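Long-range contact in acyl-CoA dehydrogenase (Geobacillus kaustophilus, PDB 2PG0), which probably uses bound FAD to introduce a double bond at the alpha-beta position of thioester-bound acyl chains: residues D96-Y101 and L123-A128. Sequence-based numbering, arbitrary orientation.
Sequences DIVTPY and LITAIA. With FAD (flavin-adenine dinucleotide), chain C.
At the pyrimidine edge of the flavin pocket, I127 of strand 125-128 packs against V98 and Y101 of helix 89-105 while its backbone holds the cofactor. The carbonyl oxygen I127 O accepts a hydrogen bond from FAD N3 at 2.9 Å, with an N-H...O angle of 155°, while the I127 side chain turns to the helix. V98 lies over the strand between I127 and T125: CG1, anti to the backbone N (chi1 -173°), is set down across the strand on A126 O, 3.5 Å away, and on T125 CB, while CG2 leans along the strand toward I127 CB, 3.8 Å away. On the far flank I127 extends CG1 anti to its own N (chi1 -174°) and continues extended beyond it, bringing CD1 obliquely against the Y101 ring, 3.5 Å from CE1; the two side chains cross at about a right angle. This is the domain junction of the acyl-CoA dehydrogenase fold, where the all-helical N-terminal domain meets the middle beta domain, and helix and strand run perpendicular, their axes 7.6 Å apart. Placing an alanine at V98 would probably open a gap above the strand and leave I127, whose carbonyl grips the flavin, less firmly backed. Toward the start of the strand, T125 OG1 lies 3.4 Å from V98 CB in van der Waals contact; its hydrogen-bond partner is H94 ND1, one turn earlier on the same helix. T99 CG2 meets T125 CG2 at 3.8 Å, crossing it nearly at right angles, and both threonines also touch C118 of helix 108-120.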
loop_
_atom_site.group_PDB
_atom_site.type_symbol
_atom_site.label_atom_id
_atom_site.label_comp_id
_atom_site.label_asym_id
_atom_site.label_seq_id
_atom_site.Cartn_x
_atom_site.Cartn_y
_atom_site.Cartn_z
ATOM N N ASP A 96 -18.473 -2.682 29.547
ATOM C CA ASP A 96 -17.039 -2.446 29.670
ATOM C C ASP A 96 -16.588 -1.011 29.421
ATOM O O ASP A 96 -15.427 -0.679 29.650
ATOM C CB ASP A 96 -16.287 -3.426 28.761
ATOM C CG ASP A 96 -16.607 -4.875 29.098
ATOM O OD1 ASP A 96 -16.466 -5.249 30.290
ATOM O OD2 ASP A 96 -17.020 -5.620 28.181
ATOM N N ILE A 97 -17.506 -0.169 28.964
ATOM C CA ILE A 97 -17.185 1.233 28.735
ATOM C C ILE A 97 -17.896 2.150 29.726
ATOM O O ILE A 97 -17.238 2.932 30.413
ATOM C CB ILE A 97 -17.419 1.644 27.254
ATOM C CG1 ILE A 97 -16.422 0.892 26.354
ATOM C CG2 ILE A 97 -17.296 3.183 27.068
ATOM C CD1 ILE A 97 -16.835 0.771 24.907
ATOM N N VAL A 98 -19.219 2.036 29.838
ATOM C CA VAL A 98 -19.982 3.011 30.625
ATOM C C VAL A 98 -20.081 2.651 32.103
ATOM O O VAL A 98 -19.697 3.439 32.961
ATOM C CB VAL A 98 -21.404 3.277 30.064
ATOM C CG1 VAL A 98 -22.061 4.410 30.838
ATOM C CG2 VAL A 98 -21.358 3.619 28.587
ATOM N N THR A 99 -20.596 1.462 32.407
ATOM C CA THR A 99 -20.803 1.094 33.813
ATOM C C THR A 99 -19.529 1.157 34.678
ATOM O O THR A 99 -19.628 1.511 35.849
ATOM C CB THR A 99 -21.552 -0.253 33.982
ATOM O OG1 THR A 99 -20.792 -1.308 33.391
ATOM C CG2 THR A 99 -22.903 -0.185 33.310
ATOM N N PRO A 100 -18.334 0.827 34.118
ATOM C CA PRO A 100 -17.123 1.107 34.899
ATOM C C PRO A 100 -16.971 2.544 35.431
ATOM O O PRO A 100 -16.325 2.729 36.464
ATOM C CB PRO A 100 -15.994 0.771 33.922
ATOM C CG PRO A 100 -16.569 -0.319 33.089
ATOM C CD PRO A 100 -17.990 0.142 32.851
ATOM N N TYR A 101 -17.546 3.542 34.762
ATOM C CA TYR A 101 -17.503 4.909 35.300
ATOM C C TYR A 101 -18.232 4.984 36.641
ATOM O O TYR A 101 -17.749 5.617 37.581
ATOM C CB TYR A 101 -18.128 5.922 34.342
ATOM C CG TYR A 101 -17.256 6.337 33.176
ATOM C CD1 TYR A 101 -17.197 5.569 32.019
ATOM C CD2 TYR A 101 -16.516 7.521 33.222
ATOM C CE1 TYR A 101 -16.415 5.958 30.931
ATOM C CE2 TYR A 101 -15.727 7.919 32.147
ATOM C CZ TYR A 101 -15.686 7.134 31.003
ATOM O OH TYR A 101 -14.914 7.515 29.930
ATOM N N LEU A 123 -31.614 -1.259 33.736
ATOM C CA LEU A 123 -31.062 -0.003 33.274
ATOM C C LEU A 123 -29.988 -0.292 32.230
ATOM O O LEU A 123 -29.064 -1.068 32.470
ATOM C CB LEU A 123 -30.493 0.811 34.437
ATOM C CG LEU A 123 -31.470 1.273 35.527
ATOM C CD1 LEU A 123 -30.701 1.994 36.634
ATOM C CD2 LEU A 123 -32.573 2.161 34.965
ATOM N N ILE A 124 -30.161 0.312 31.058
ATOM C CA ILE A 124 -29.190 0.238 29.976
ATOM C C ILE A 124 -28.452 1.574 29.968
ATOM O O ILE A 124 -29.069 2.618 30.145
ATOM C CB ILE A 124 -29.898 -0.036 28.624
ATOM C CG1 ILE A 124 -30.555 -1.428 28.660
ATOM C CG2 ILE A 124 -28.925 0.094 27.434
ATOM C CD1 ILE A 124 -31.353 -1.773 27.419
ATOM N N THR A 125 -27.137 1.531 29.776
ATOM C CA THR A 125 -26.315 2.734 29.854
ATOM C C THR A 125 -25.787 3.211 28.504
ATOM O O THR A 125 -25.685 2.442 27.542
ATOM C CB THR A 125 -25.120 2.549 30.824
ATOM O OG1 THR A 125 -24.289 1.480 30.372
ATOM C CG2 THR A 125 -25.602 2.246 32.246
ATOM N N ALA A 126 -25.428 4.493 28.467
ATOM C CA ALA A 126 -24.798 5.114 27.307
ATOM C C ALA A 126 -23.847 6.197 27.793
ATOM O O ALA A 126 -23.932 6.649 28.938
ATOM C CB ALA A 126 -25.841 5.711 26.395
ATOM N N ILE A 127 -22.928 6.598 26.924
ATOM C CA ILE A 127 -22.025 7.698 27.239
ATOM C C ILE A 127 -22.081 8.742 26.119
ATOM O O ILE A 127 -22.043 8.390 24.931
ATOM C CB ILE A 127 -20.589 7.196 27.551
ATOM C CG1 ILE A 127 -19.703 8.354 28.026
ATOM C CG2 ILE A 127 -19.987 6.401 26.360
ATOM C CD1 ILE A 127 -18.538 7.924 28.892
ATOM N N ALA A 128 -22.212 10.012 26.510
ATOM C CA ALA A 128 -22.418 11.095 25.552
ATOM C C ALA A 128 -21.355 12.176 25.687
ATOM O O ALA A 128 -21.399 13.010 26.602
ATOM C CB ALA A 128 -23.827 11.684 25.678
HETATM P PA FAD C . -14.177 15.222 13.420
HETATM O O1A FAD C . -14.919 16.429 12.931
HETATM O O2A FAD C . -13.601 15.387 14.804
HETATM O O5B FAD C . -13.010 14.850 12.365
HETATM C C5B FAD C . -13.311 14.687 10.987
HETATM C C4B FAD C . -12.060 14.155 10.286
HETATM O O4B FAD C . -11.002 15.083 10.474
HETATM C C3B FAD C . -11.605 12.833 10.903
HETATM O O3B FAD C . -11.087 11.973 9.911
HETATM C C2B FAD C . -10.474 13.239 11.816
HETATM O O2B FAD C . -9.556 12.192 12.072
HETATM C C1B FAD C . -9.883 14.413 11.035
HETATM N N9A FAD C . -9.082 15.270 11.927
HETATM C C8A FAD C . -9.533 16.063 12.954
HETATM N N7A FAD C . -8.467 16.661 13.530
HETATM C C5A FAD C . -7.347 16.260 12.886
HETATM C C6A FAD C . -6.002 16.564 13.065
HETATM N N6A FAD C . -5.618 17.305 14.109
HETATM N N1A FAD C . -5.063 15.981 12.238
HETATM C C2A FAD C . -5.444 15.109 11.234
HETATM N N3A FAD C . -6.785 14.819 11.049
HETATM C C4A FAD C . -7.719 15.383 11.872
HETATM N N1 FAD C . -19.587 9.474 20.537
HETATM C C2 FAD C . -19.898 9.402 21.883
HETATM O O2 FAD C . -19.538 10.307 22.640
HETATM N N3 FAD C . -20.623 8.325 22.375
HETATM C C4 FAD C . -21.038 7.323 21.521
HETATM O O4 FAD C . -21.692 6.376 21.965
HETATM C C4X FAD C . -20.712 7.388 20.162
HETATM N N5 FAD C . -21.118 6.386 19.295
HETATM C C5X FAD C . -20.827 6.459 17.945
HETATM C C6 FAD C . -21.272 5.449 17.100
HETATM C C7 FAD C . -20.979 5.507 15.740
HETATM C C7M FAD C . -21.471 4.384 14.871
HETATM C C8 FAD C . -20.239 6.589 15.228
HETATM C C8M FAD C . -19.886 6.719 13.773
HETATM C C9 FAD C . -19.805 7.600 16.076
HETATM C C9A FAD C . -20.090 7.542 17.445
HETATM N N10 FAD C . -19.652 8.542 18.316
HETATM C C10 FAD C . -19.982 8.474 19.667
HETATM C "C1'" FAD C . -18.784 9.687 17.840
HETATM C "C2'" FAD C . -17.358 9.328 17.387
HETATM O "O2'" FAD C . -16.476 9.069 18.459
HETATM C "C3'" FAD C . -16.843 10.508 16.569
HETATM O "O3'" FAD C . -17.470 10.427 15.306
HETATM C "C4'" FAD C . -15.316 10.555 16.400
HETATM O "O4'" FAD C . -14.656 10.830 17.621
HETATM C "C5'" FAD C . -14.887 11.598 15.367
HETATM O "O5'" FAD C . -15.474 12.857 15.640
HETATM P P FAD C . -16.260 13.621 14.466
HETATM O O1P FAD C . -17.284 12.707 13.841
HETATM O O2P FAD C . -16.880 14.879 15.005
HETATM O O3P FAD C . -15.144 13.935 13.338
#